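Local atomic coordinates of major allergen Alt a 1 (Alternaria alternata, PDB entry 3V0R), a protein that may bind thaumatin-like proteins of the host plant and inhibit their beta-glucanase activity. Residues 85-88 with 92-95; 24-27 with 31-34; 8-13 with 121-126; 63-66 with 72-75. One frame throughout, in Å; residues are numbered along the deposited sequence.

Contact 1 of 4, residues 85-88 with 92-95; sequences KQKV and ITYV. With 8AC (8-aminooctanoic acid), chain L; 0FU (2,5,6-triaminopyrimidin-4-ol), chain J; 8AC (8-aminooctanoic acid), chain B.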
loop_
_atom_site.group_PDB
_atom_site.type_symbol
_atom_site.label_atom_id
_atom_site.label_comp_id
_atom_site.label_asym_id
_atom_site.label_seq_id
_atom_site.Cartn_x
_atom_site.Cartn_y
_atom_site.Cartn_z
ATOM N N LYS A 85 13.394 -7.549 -14.428
ATOM C CA LYS A 85 14.454 -8.303 -13.881
ATOM C C LYS A 85 14.025 -8.999 -12.615
ATOM O O LYS A 85 13.379 -8.392 -11.758
ATOM C CB LYS A 85 15.603 -7.379 -13.575
ATOM C CG LYS A 85 16.757 -8.044 -12.901
ATOM C CD LYS A 85 17.916 -7.104 -12.618
ATOM C CE LYS A 85 17.590 -6.115 -11.519
ATOM N NZ LYS A 85 18.791 -5.297 -11.120
ATOM N N GLN A 86 14.387 -10.263 -12.488
ATOM C CA GLN A 86 14.076 -11.082 -11.318
ATOM C C GLN A 86 15.386 -11.802 -10.883
ATOM O O GLN A 86 15.905 -12.676 -11.605
ATOM C CB GLN A 86 13.029 -12.160 -11.741
ATOM C CG GLN A 86 12.442 -12.979 -10.564
ATOM C CD GLN A 86 11.640 -14.186 -10.961
ATOM O OE1 GLN A 86 11.496 -14.535 -12.146
ATOM N NE2 GLN A 86 11.139 -14.893 -9.960
ATOM N N LYS A 87 15.895 -11.456 -9.726
ATOM C CA LYS A 87 17.049 -12.144 -9.214
ATOM C C LYS A 87 16.623 -13.311 -8.295
ATOM O O LYS A 87 16.262 -13.101 -7.102
ATOM C CB LYS A 87 17.917 -11.160 -8.438
ATOM C CG LYS A 87 19.192 -11.793 -7.917
ATOM C CD LYS A 87 20.168 -10.767 -7.357
ATOM C CE LYS A 87 21.480 -11.427 -6.970
ATOM N NZ LYS A 87 22.471 -10.397 -6.538
ATOM N N VAL A 88 16.711 -14.516 -8.838
ATOM C CA VAL A 88 16.220 -15.741 -8.197
ATOM C C VAL A 88 17.211 -16.277 -7.148
ATOM O O VAL A 88 16.829 -16.872 -6.158
ATOM C CB VAL A 88 15.988 -16.816 -9.316
ATOM C CG1 VAL A 88 15.639 -18.187 -8.733
ATOM C CG2 VAL A 88 14.865 -16.326 -10.215
ATOM N N ILE A 92 21.584 -16.645 -10.358
ATOM C CA ILE A 92 20.578 -16.688 -11.406
ATOM C C ILE A 92 19.751 -15.432 -11.367
ATOM O O ILE A 92 19.123 -15.135 -10.351
ATOM C CB ILE A 92 19.621 -17.882 -11.220
ATOM C CG1 ILE A 92 20.400 -19.216 -11.266
ATOM C CG2 ILE A 92 18.542 -17.892 -12.290
ATOM C CD1 ILE A 92 19.521 -20.432 -10.876
ATOM N N THR A 93 19.744 -14.718 -12.485
ATOM C CA THR A 93 18.907 -13.573 -12.699
ATOM C C THR A 93 18.226 -13.751 -14.031
ATOM O O THR A 93 18.882 -14.131 -15.012
ATOM C CB THR A 93 19.759 -12.270 -12.728
ATOM O OG1 THR A 93 20.278 -12.007 -11.410
ATOM C CG2 THR A 93 18.927 -11.064 -13.142
ATOM N N TYR A 94 16.921 -13.486 -14.093
ATOM C CA TYR A 94 16.181 -13.491 -15.356
ATOM C C TYR A 94 15.919 -12.091 -15.770
ATOM O O TYR A 94 15.745 -11.226 -14.919
ATOM C CB TYR A 94 14.829 -14.168 -15.206
ATOM C CG TYR A 94 14.827 -15.586 -14.748
ATOM C CD1 TYR A 94 15.795 -16.459 -15.162
ATOM C CD2 TYR A 94 13.808 -16.075 -13.944
ATOM C CE1 TYR A 94 15.810 -17.782 -14.699
ATOM C CE2 TYR A 94 13.804 -17.421 -13.494
ATOM C CZ TYR A 94 14.794 -18.241 -13.896
ATOM O OH TYR A 94 14.816 -19.564 -13.497
ATOM N N VAL A 95 15.915 -11.830 -17.078
ATOM C CA VAL A 95 15.464 -10.589 -17.653
ATOM C C VAL A 95 14.465 -10.867 -18.726
ATOM O O VAL A 95 14.342 -12.015 -19.181
ATOM C CB VAL A 95 16.577 -9.669 -18.190
ATOM C CG1 VAL A 95 17.527 -9.248 -17.092
ATOM C CG2 VAL A 95 17.354 -10.357 -19.324
HETATM N NAA 8AC L . 9.257 -26.910 -12.801
HETATM O OAB 8AC L . 10.389 -16.768 -13.030
HETATM O OAC 8AC L . 9.190 -16.800 -11.258
HETATM C CAD 8AC L . 9.032 -25.585 -12.205
HETATM C CAE 8AC L . 8.813 -24.585 -13.320
HETATM C CAF 8AC L . 7.995 -23.392 -12.865
HETATM C CAG 8AC L . 8.965 -22.223 -12.645
HETATM C CAH 8AC L . 8.337 -20.916 -12.969
HETATM C CAI 8AC L . 9.232 -19.770 -12.414
HETATM C CAJ 8AC L . 8.803 -18.450 -13.013
HETATM C CAK 8AC L . 9.520 -17.258 -12.347
HETATM C C4 0FU J . 11.116 -22.100 -9.534
HETATM N N3 0FU J . 11.543 -23.317 -9.963
HETATM C C2 0FU J . 12.558 -23.452 -10.861
HETATM N NAA 0FU J . 12.931 -24.683 -11.243
HETATM N N1 0FU J . 13.197 -22.377 -11.369
HETATM C C6 0FU J . 12.808 -21.131 -10.974
HETATM N NAB 0FU J . 13.418 -20.075 -11.461
HETATM C C5 0FU J . 11.749 -20.951 -10.039
HETATM N NAC 0FU J . 11.333 -19.731 -9.612
HETATM O O4 0FU J . 10.085 -21.932 -8.633
HETATM N NAA 8AC B . 17.672 -23.593 -10.236
HETATM O OAB 8AC B . 9.798 -21.093 -4.239
HETATM O OAC 8AC B . 9.985 -19.164 -5.146
HETATM C CAD 8AC B . 16.670 -22.618 -9.782
HETATM C CAE 8AC B . 16.454 -22.803 -8.295
HETATM C CAF 8AC B . 15.960 -21.535 -7.628
HETATM C CAG 8AC B . 14.452 -21.696 -7.387
HETATM C CAH 8AC B . 14.013 -21.000 -6.150
HETATM C CAI 8AC B . 12.459 -20.911 -6.141
HETATM C CAJ 8AC B . 11.977 -20.521 -4.763
HETATM C CAK 8AC B . 10.464 -20.221 -4.748
#
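Gln86 and Tyr94 form an antiparallel hydrogen-bonded pair, with strands 85-87 and 93-95 running 4.6 Å apart at an angle of 169°. The two strands form the turn end of the beta hairpin made by strands 81-87 and 93-106 of the barrel. Gln86 N bonds to Tyr94 O at 2.9 Å, and Tyr94 N bonds back to Gln86 O. Towards the turn, Val88 N reaches Ile92 O through a more bent bond.

On one face of the hairpin, the side chains of Gln86 and Tyr94 run alongside each other in the same direction. The amide plane is turned 70° from the ring. Gln86 OE1 comes to the ring edge, in its plane, 3.3 Å from Tyr94 CD2. The extended Gln86 chain carries its amide to 8-aminooctanoic acid (chain L), where NE2 donates to OAC at 3.0 Å. Val88 CG2 packs against Tyr94 CE2 at 3.6 Å, and its CG1 touches the chain of the 8-aminooctanoic acid of chain B. These side chains line the ligand pockets.

The other face carries Lys85, Lys87 and Thr93. Thr93 CG2 meets Lys85 CG, while its OG1 lies against Lys87 CG. The Lys85 ammonium group turns off to a cation-pi contact with Trp62. At the far end of the tyrosine, Tyr94 OH lies 2.5 Å from NAB of the triaminopyrimidinol of chain J, too short for an ordinary N-H...O bond and so doubtful in detail.

Contact 2 of 4, residues 24-27 with 31-34; sequences RKPE and YNSL. With 0FU (2,5,6-triaminopyrimidin-4-ol), chain M; SO4 (sulfate ion), chain C.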
loop_
_atom_site.group_PDB
_atom_site.type_symbol
_atom_site.label_atom_id
_atom_site.label_comp_id
_atom_site.label_asym_id
_atom_site.label_seq_id
_atom_site.Cartn_x
_atom_site.Cartn_y
_atom_site.Cartn_z
ATOM N N ARG A 24 0.974 8.594 -17.097
ATOM C CA ARG A 24 0.583 9.972 -17.176
ATOM C C ARG A 24 1.827 10.809 -17.480
ATOM O O ARG A 24 2.843 10.643 -16.838
ATOM C CB ARG A 24 -0.075 10.440 -15.875
ATOM C CG ARG A 24 -0.419 11.929 -15.953
ATOM C CD ARG A 24 -1.082 12.419 -14.704
ATOM N NE ARG A 24 -1.201 13.865 -14.751
ATOM C CZ ARG A 24 -1.056 14.658 -13.724
ATOM N NH1 ARG A 24 -1.150 15.976 -13.878
ATOM N NH2 ARG A 24 -0.925 14.167 -12.503
ATOM N N LYS A 25 1.702 11.676 -18.458
ATOM C CA LYS A 25 2.725 12.664 -18.812
ATOM C C LYS A 25 2.140 14.043 -18.527
ATOM O O LYS A 25 1.350 14.552 -19.320
ATOM C CB LYS A 25 3.032 12.559 -20.321
ATOM C CG LYS A 25 3.600 11.207 -20.751
ATOM C CD LYS A 25 3.773 11.193 -22.278
ATOM C CE LYS A 25 4.478 9.920 -22.743
ATOM N NZ LYS A 25 4.371 9.805 -24.272
ATOM N N PRO A 26 2.476 14.640 -17.386
ATOM C CA PRO A 26 1.834 15.876 -16.904
ATOM C C PRO A 26 2.121 17.068 -17.774
ATOM O O PRO A 26 1.305 18.025 -17.832
ATOM C CB PRO A 26 2.439 16.063 -15.501
ATOM C CG PRO A 26 3.669 15.231 -15.477
ATOM C CD PRO A 26 3.457 14.113 -16.424
ATOM N N GLU A 27 3.263 17.009 -18.451
ATOM C CA GLU A 27 3.639 18.044 -19.375
ATOM C C GLU A 27 3.871 17.523 -20.777
ATOM O O GLU A 27 4.483 18.197 -21.594
ATOM C CB GLU A 27 4.897 18.759 -18.849
ATOM C CG GLU A 27 4.677 19.390 -17.481
ATOM C CD GLU A 27 3.597 20.489 -17.497
ATOM O OE1 GLU A 27 3.331 21.074 -18.566
ATOM O OE2 GLU A 27 3.015 20.807 -16.433
ATOM N N TYR A 31 7.028 10.768 -17.978
ATOM C CA TYR A 31 5.973 10.200 -17.156
ATOM C C TYR A 31 6.169 10.644 -15.686
ATOM O O TYR A 31 7.310 10.731 -15.235
ATOM C CB TYR A 31 6.029 8.657 -17.172
ATOM C CG TYR A 31 5.598 8.063 -18.515
ATOM C CD1 TYR A 31 4.261 8.013 -18.866
ATOM C CD2 TYR A 31 6.520 7.539 -19.392
ATOM C CE1 TYR A 31 3.848 7.487 -20.090
ATOM C CE2 TYR A 31 6.116 6.937 -20.596
ATOM C CZ TYR A 31 4.784 6.929 -20.946
ATOM O OH TYR A 31 4.375 6.354 -22.135
ATOM N N ASN A 32 5.063 10.852 -14.964
ATOM C CA ASN A 32 5.140 10.959 -13.520
ATOM C C ASN A 32 4.489 9.769 -12.850
ATOM O O ASN A 32 4.565 9.633 -11.632
ATOM C CB ASN A 32 4.613 12.296 -12.953
ATOM C CG ASN A 32 3.115 12.458 -13.078
ATOM O OD1 ASN A 32 2.405 11.577 -13.595
ATOM N ND2 ASN A 32 2.618 13.609 -12.616
ATOM N N SER A 33 3.823 8.939 -13.654
ATOM C CA SER A 33 3.130 7.766 -13.166
ATOM C C SER A 33 3.141 6.726 -14.284
ATOM O O SER A 33 2.787 7.047 -15.384
ATOM C CB SER A 33 1.694 8.129 -12.751
ATOM O OG SER A 33 1.029 6.985 -12.214
ATOM N N LEU A 34 3.506 5.482 -13.968
ATOM C CA LEU A 34 3.555 4.412 -14.939
ATOM C C LEU A 34 3.208 3.107 -14.253
ATOM O O LEU A 34 3.662 2.859 -13.126
ATOM C CB LEU A 34 5.002 4.348 -15.490
ATOM C CG LEU A 34 5.433 3.921 -16.855
ATOM C CD1 LEU A 34 4.787 4.658 -17.974
ATOM C CD2 LEU A 34 6.938 4.228 -16.944
HETATM C C4 0FU M . -1.026 1.444 -10.330
HETATM N N3 0FU M . -0.479 2.539 -10.869
HETATM C C2 0FU M . -0.427 2.676 -12.212
HETATM N NAA 0FU M . 0.135 3.807 -12.683
HETATM N N1 0FU M . -0.935 1.727 -13.054
HETATM C C6 0FU M . -1.486 0.613 -12.551
HETATM N NAB 0FU M . -1.969 -0.348 -13.350
HETATM C C5 0FU M . -1.540 0.472 -11.157
HETATM N NAC 0FU M . -2.058 -0.596 -10.553
HETATM O O4 0FU M . -1.130 1.237 -8.992
HETATM S S SO4 C . -1.617 18.337 -10.246
HETATM O O1 SO4 C . -2.982 17.851 -9.844
HETATM O O2 SO4 C . -1.795 19.382 -11.297
HETATM O O3 SO4 C . -0.935 18.909 -9.041
HETATM O O4 SO4 C . -0.732 17.287 -10.831
#
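Lys25 lays its aliphatic chain over one face of the Tyr31 ring, at the end of the beta hairpin formed by strands 15-25 and 33-40 of the barrel. Lys25 CE stands 3.9 Å from the ring centroid and 29° off the normal, which is a CH-pi contact. The chain is extended beyond CG, and CG also touches the ring at CD1 and CE1. The opposite face of the ring receives Leu34 CD1 from its own segment, so the tyrosine is held between two aliphatic groups. Phe21 and Leu57 also pack against Tyr31.

Asn32 is the second centre. Its CG sits between the backbone N and the carbonyl carbon (chi1 70°), which turns the amide towards Arg24 and Pro26. The proline ring and the Asn32 side chain run antiparallel alongside each other, with Pro26 CG 3.5 Å from Asn32 ND2. The extended Arg24 chain passes along Asn32 OD1, which is 3.6 Å from Arg24 CB. Further out, Asn32 ND2 lies over one face of the guanidinium. The two planes are 76° apart, so this is packing across the group and not a stack.

Two backbone bonds tie the segments: Arg24 N to Ser33 O and Asn32 N to Arg24 O, both 2.9 Å. The Arg24 head has its main partner in Asp113, through a salt bridge from NE. Ser33 and Leu34 belong to a pocket for triaminopyrimidinol. At the guanidinium edge, Arg24 NH1 makes a weak 3.3 Å bond to O4 of a sulfate ion, probably from the crystallisation liquor.

Contact 3 of 4, residues 8-13 with 121-126; sequences VTTEGD and DAYITL. With 8AC (8-aminooctanoic acid), chain L; SO4 (sulfate ion), chain E.
Thr10 covers one face of the Tyr123 ring, with its methyl CG2 over the ring centre. The CG2 atom is 3.8 Å from the centroid and only 12° off the normal, a clear CH-pi contact. Thr10 CB packs 3.7 Å from Tyr123 CE2. The backbone helps too: Thr10 CA lies over the same ring, and Thr9 O approaches Tyr123 CB at 3.5 Å. Val8 CG2 adds an apolar touch on Tyr123 CB at 4.0 Å, its side chain crossing the tyrosine at about a right angle.

No hydrogen bond joins the two segments. The Thr10 hydroxyl lies between the backbone N and the carbonyl carbon (chi1 61°), directed at O4 of a sulfate ion, probably from the crystallisation liquor. The 2.5 Å between Thr10 OG1 and sulfate O4 is too short to trust in detail. Thr10 N donates to sulfate O1 at 2.8 Å, and Glu11 N makes a longer bond to the same oxygen.

The contact is surface packing of the N-terminal segment on the barrel. Further along, Asp13 and Leu126 both touch 8-aminooctanoic acid of chain L. Residues 8-13 lead into strand 15-25. Strand 114-128 lies between strand 15-25 and strand 93-106; Ala122, Ile124 and Leu126 touch the latter.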
loop_
_atom_site.group_PDB
_atom_site.type_symbol
_atom_site.label_atom_id
_atom_site.label_comp_id
_atom_site.label_asym_id
_atom_site.label_seq_id
_atom_site.Cartn_x
_atom_site.Cartn_y
_atom_site.Cartn_z
ATOM N N VAL A 8 3.828 -15.049 -31.573
ATOM C CA VAL A 8 4.003 -14.764 -30.168
ATOM C C VAL A 8 3.623 -16.011 -29.347
ATOM O O VAL A 8 2.652 -16.689 -29.663
ATOM C CB VAL A 8 3.149 -13.518 -29.777
ATOM C CG1 VAL A 8 1.677 -13.756 -30.040
ATOM C CG2 VAL A 8 3.358 -13.156 -28.332
ATOM N N THR A 9 4.409 -16.306 -28.314
ATOM C CA THR A 9 4.136 -17.430 -27.399
ATOM C C THR A 9 3.313 -16.858 -26.226
ATOM O O THR A 9 3.710 -15.852 -25.625
ATOM C CB THR A 9 5.463 -18.030 -26.909
ATOM O OG1 THR A 9 6.109 -18.640 -28.039
ATOM C CG2 THR A 9 5.243 -19.060 -25.848
ATOM N N THR A 10 2.153 -17.431 -25.978
ATOM C CA THR A 10 1.268 -16.865 -24.962
ATOM C C THR A 10 1.123 -17.732 -23.706
ATOM O O THR A 10 0.376 -17.378 -22.769
ATOM C CB THR A 10 -0.127 -16.586 -25.554
ATOM O OG1 THR A 10 -0.697 -17.812 -26.009
ATOM C CG2 THR A 10 -0.022 -15.634 -26.779
ATOM N N GLU A 11 1.861 -18.831 -23.652
ATOM C CA GLU A 11 1.822 -19.659 -22.469
ATOM C C GLU A 11 3.140 -20.310 -22.214
ATOM O O GLU A 11 3.795 -20.755 -23.151
ATOM C CB GLU A 11 0.733 -20.744 -22.624
ATOM C CG GLU A 11 0.474 -21.508 -21.340
ATOM C CD GLU A 11 1.526 -22.590 -20.995
ATOM O OE1 GLU A 11 2.106 -23.194 -21.943
ATOM O OE2 GLU A 11 1.766 -22.860 -19.767
ATOM N N GLY A 12 3.505 -20.393 -20.949
ATOM C CA GLY A 12 4.701 -21.103 -20.579
ATOM C C GLY A 12 5.050 -20.837 -19.124
ATOM O O GLY A 12 4.634 -19.856 -18.551
ATOM N N ASP A 13 5.881 -21.666 -18.548
ATOM C CA ASP A 13 6.292 -21.441 -17.158
ATOM C C ASP A 13 7.072 -20.148 -17.004
ATOM O O ASP A 13 7.127 -19.607 -15.911
ATOM C CB ASP A 13 7.160 -22.574 -16.658
ATOM C CG ASP A 13 6.378 -23.830 -16.290
ATOM O OD1 ASP A 13 5.204 -23.790 -15.980
ATOM O OD2 ASP A 13 6.995 -24.921 -16.339
ATOM N N ASP A 121 -2.404 -6.422 -25.205
ATOM C CA ASP A 121 -1.582 -7.148 -24.252
ATOM C C ASP A 121 -0.231 -7.457 -24.906
ATOM O O ASP A 121 -0.128 -7.396 -26.122
ATOM C CB ASP A 121 -2.242 -8.467 -23.904
ATOM C CG ASP A 121 -3.483 -8.316 -23.041
ATOM O OD1 ASP A 121 -3.838 -7.263 -22.580
ATOM O OD2 ASP A 121 -4.119 -9.353 -22.804
ATOM N N ALA A 122 0.783 -7.771 -24.101
ATOM C CA ALA A 122 2.100 -8.204 -24.569
ATOM C C ALA A 122 2.493 -9.411 -23.727
ATOM O O ALA A 122 2.041 -9.554 -22.614
ATOM C CB ALA A 122 3.166 -7.087 -24.387
ATOM N N TYR A 123 3.351 -10.264 -24.267
ATOM C CA TYR A 123 3.825 -11.437 -23.581
ATOM C C TYR A 123 5.317 -11.354 -23.426
ATOM O O TYR A 123 6.038 -10.989 -24.389
ATOM C CB TYR A 123 3.386 -12.636 -24.346
ATOM C CG TYR A 123 1.918 -12.870 -24.223
ATOM C CD1 TYR A 123 1.010 -12.221 -25.059
ATOM C CD2 TYR A 123 1.403 -13.691 -23.208
ATOM C CE1 TYR A 123 -0.380 -12.371 -24.843
ATOM C CE2 TYR A 123 0.052 -13.896 -23.046
ATOM C CZ TYR A 123 -0.829 -13.246 -23.855
ATOM O OH TYR A 123 -2.138 -13.455 -23.652
ATOM N N ILE A 124 5.842 -11.632 -22.252
ATOM C CA ILE A 124 7.288 -11.521 -22.061
ATOM C C ILE A 124 7.806 -12.953 -21.787
ATOM O O ILE A 124 7.097 -13.774 -21.148
ATOM C CB ILE A 124 7.668 -10.574 -20.870
ATOM C CG1 ILE A 124 7.019 -10.891 -19.522
ATOM C CG2 ILE A 124 7.409 -9.112 -21.202
ATOM C CD1 ILE A 124 7.847 -11.828 -18.600
ATOM N N THR A 125 9.047 -13.211 -22.157
ATOM C CA THR A 125 9.744 -14.469 -21.829
ATOM C C THR A 125 10.937 -14.152 -20.932
ATOM O O THR A 125 11.848 -13.353 -21.255
ATOM C CB THR A 125 10.180 -15.269 -23.110
ATOM O OG1 THR A 125 9.055 -15.565 -23.924
ATOM C CG2 THR A 125 10.918 -16.645 -22.714
ATOM N N LEU A 126 10.965 -14.770 -19.756
ATOM C CA LEU A 126 12.071 -14.630 -18.838
ATOM C C LEU A 126 13.217 -15.562 -19.209
ATOM O O LEU A 126 13.045 -16.773 -19.291
ATOM C CB LEU A 126 11.588 -14.863 -17.395
ATOM C CG LEU A 126 10.582 -13.876 -16.834
ATOM C CD1 LEU A 126 9.798 -14.566 -15.729
ATOM C CD2 LEU A 126 11.336 -12.668 -16.283
HETATM N NAA 8AC L . 9.257 -26.910 -12.801
HETATM O OAB 8AC L . 10.389 -16.768 -13.030
HETATM O OAC 8AC L . 9.190 -16.800 -11.258
HETATM C CAD 8AC L . 9.032 -25.585 -12.205
HETATM C CAE 8AC L . 8.813 -24.585 -13.320
HETATM C CAF 8AC L . 7.995 -23.392 -12.865
HETATM C CAG 8AC L . 8.965 -22.223 -12.645
HETATM C CAH 8AC L . 8.337 -20.916 -12.969
HETATM C CAI 8AC L . 9.232 -19.770 -12.414
HETATM C CAJ 8AC L . 8.803 -18.450 -13.013
HETATM C CAK 8AC L . 9.520 -17.258 -12.347
HETATM S S SO4 E . 1.368 -20.244 -27.452
HETATM O O1 SO4 E . 2.535 -20.102 -26.580
HETATM O O2 SO4 E . 1.646 -20.798 -28.807
HETATM O O3 SO4 E . 0.500 -21.184 -26.676
HETATM O O4 SO4 E . 0.643 -18.990 -27.756
#

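Contact 4 of 4, residues 63-66 with 72-75; sequences YSCG and DFSF
Phe73 turns its ring towards residues 63-65. Its CG lies between the backbone N and the carbonyl carbon (chi1 81°), and this brings the ring up against that segment. Phe73 CE1 meets Tyr63 CB at 3.7 Å and has Ser64 O near the ring plane, at the edge. Cys65 SG approaches from an oblique direction, 4.0 Å from Phe73 CD1. This is a sulfur-aromatic contact, with the sulfur 5.2 Å from the ring centroid. Phe36 also meets the ring edge-to-face.

Tyr63 CG is anti to its own carbonyl carbon (chi1 -69°). Of this side chain only CB meets Phe73; the ring extends towards Glu58, where Tyr63 OH bonds to Glu58 N. The Ser64 and Asp72 side chains set off in different directions, yet Asp72 OD1 swings within 3.5 Å of Ser64 CA. A water lies between them, 2.7 Å from Asp72 OD1 and 3.0 Å from Ser64 OG.

The backbone is regular where Tyr63 and Phe73 form an antiparallel hydrogen-bonded pair. Tyr63 N bonds to Phe73 O at 2.8 Å and Phe73 N to Tyr63 O at 2.9 Å. Ser64 with Asp72 is the next pair, of the non-hydrogen-bonded kind. Past it, Cys65 forms a disulfide with Cys50 of strand 47-53. The arrangement is a beta hairpin of strands 63-64 and 72-76, cross-linked by that disulfide to strand 47-53 of the Alt a 1 beta-barrel.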
loop_
_atom_site.group_PDB
_atom_site.type_symbol
_atom_site.label_atom_id
_atom_site.label_comp_id
_atom_site.label_asym_id
_atom_site.label_seq_id
_atom_site.Cartn_x
_atom_site.Cartn_y
_atom_site.Cartn_z
ATOM N N TYR A 63 13.175 0.517 -11.224
ATOM C CA TYR A 63 12.225 0.845 -10.190
ATOM C C TYR A 63 11.701 -0.476 -9.661
ATOM O O TYR A 63 11.505 -1.414 -10.403
ATOM C CB TYR A 63 11.057 1.669 -10.757
ATOM C CG TYR A 63 11.443 3.056 -11.184
ATOM C CD1 TYR A 63 11.516 4.070 -10.233
ATOM C CD2 TYR A 63 11.701 3.376 -12.508
ATOM C CE1 TYR A 63 11.883 5.375 -10.590
ATOM C CE2 TYR A 63 12.094 4.689 -12.862
ATOM C CZ TYR A 63 12.160 5.658 -11.893
ATOM O OH TYR A 63 12.519 6.942 -12.232
ATOM N N SER A 64 11.419 -0.515 -8.362
ATOM C CA SER A 64 10.754 -1.646 -7.786
ATOM C C SER A 64 9.370 -1.730 -8.351
ATOM O O SER A 64 8.739 -0.708 -8.567
ATOM C CB SER A 64 10.706 -1.447 -6.262
ATOM O OG SER A 64 10.042 -2.567 -5.719
ATOM N N CYS A 65 8.834 -2.925 -8.551
ATOM C CA CYS A 65 7.436 -3.039 -8.954
ATOM C C CYS A 65 6.442 -2.584 -7.890
ATOM O O CYS A 65 5.331 -2.219 -8.208
ATOM C CB CYS A 65 7.099 -4.469 -9.400
ATOM S SG CYS A 65 7.577 -4.814 -11.105
ATOM N N GLY A 66 6.841 -2.655 -6.627
ATOM C CA GLY A 66 6.013 -2.231 -5.485
ATOM C C GLY A 66 6.899 -2.266 -4.210
ATOM O O GLY A 66 8.120 -2.463 -4.303
ATOM N N ASP A 72 11.944 -6.011 -10.387
ATOM C CA ASP A 72 12.298 -4.641 -10.810
ATOM C C ASP A 72 11.939 -4.480 -12.233
ATOM O O ASP A 72 11.913 -5.450 -12.979
ATOM C CB ASP A 72 13.771 -4.349 -10.637
ATOM C CG ASP A 72 14.185 -4.261 -9.131
ATOM O OD1 ASP A 72 13.346 -4.013 -8.259
ATOM O OD2 ASP A 72 15.383 -4.424 -8.858
ATOM N N PHE A 73 11.656 -3.234 -12.626
ATOM C CA PHE A 73 11.440 -2.897 -14.021
ATOM C C PHE A 73 12.131 -1.601 -14.419
ATOM O O PHE A 73 12.456 -0.772 -13.585
ATOM C CB PHE A 73 9.959 -2.842 -14.353
ATOM C CG PHE A 73 9.283 -1.543 -13.948
ATOM C CD1 PHE A 73 8.899 -1.328 -12.678
ATOM C CD2 PHE A 73 9.011 -0.551 -14.903
ATOM C CE1 PHE A 73 8.212 -0.173 -12.288
ATOM C CE2 PHE A 73 8.339 0.626 -14.533
ATOM C CZ PHE A 73 7.942 0.817 -13.216
ATOM N N SER A 74 12.338 -1.452 -15.733
ATOM C CA SER A 74 12.825 -0.254 -16.328
ATOM C C SER A 74 12.036 0.015 -17.607
ATOM O O SER A 74 11.474 -0.913 -18.168
ATOM C CB SER A 74 14.319 -0.467 -16.651
ATOM O OG SER A 74 14.938 0.722 -17.097
ATOM N N PHE A 75 11.960 1.257 -18.052
ATOM C CA PHE A 75 11.169 1.615 -19.228
ATOM C C PHE A 75 11.997 2.496 -20.107
ATOM O O PHE A 75 12.722 3.390 -19.610
ATOM C CB PHE A 75 9.859 2.313 -18.791
ATOM C CG PHE A 75 8.733 2.230 -19.778
ATOM C CD1 PHE A 75 8.129 1.009 -20.059
ATOM C CD2 PHE A 75 8.258 3.341 -20.388
ATOM C CE1 PHE A 75 7.107 0.925 -21.009
ATOM C CE2 PHE A 75 7.228 3.279 -21.337
ATOM C CZ PHE A 75 6.666 2.060 -21.652
HETATM O O HOH W 1 12.046 -4.716 -6.050
#

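How the contacts relate
All four contacts reach the same antiparallel sheet of the barrel. Along the chain, contacts 2, 4 and 1 follow in that order, and contact 3 spans all of them by bringing the N-terminal segment to strand 114-128. Contacts 1, 2 and 4 are local hairpins. Contacts 1 and 2 have their centres 28 Å apart. Strand 81-87 of contact 1 and strand 72-76 of contact 4 are neighbours in the sheet, joined where Lys85 N probably bonds to Asp72 O. Leu126 packs on Tyr94, linking contact 3 to contact 1 beside one bound 8-aminooctanoic acid. Phe75 touches Tyr31 and Leu34, joining contacts 4 and 2. The ligand sites of contacts 1 and 2 thus lie on opposite sides of the chain's centre.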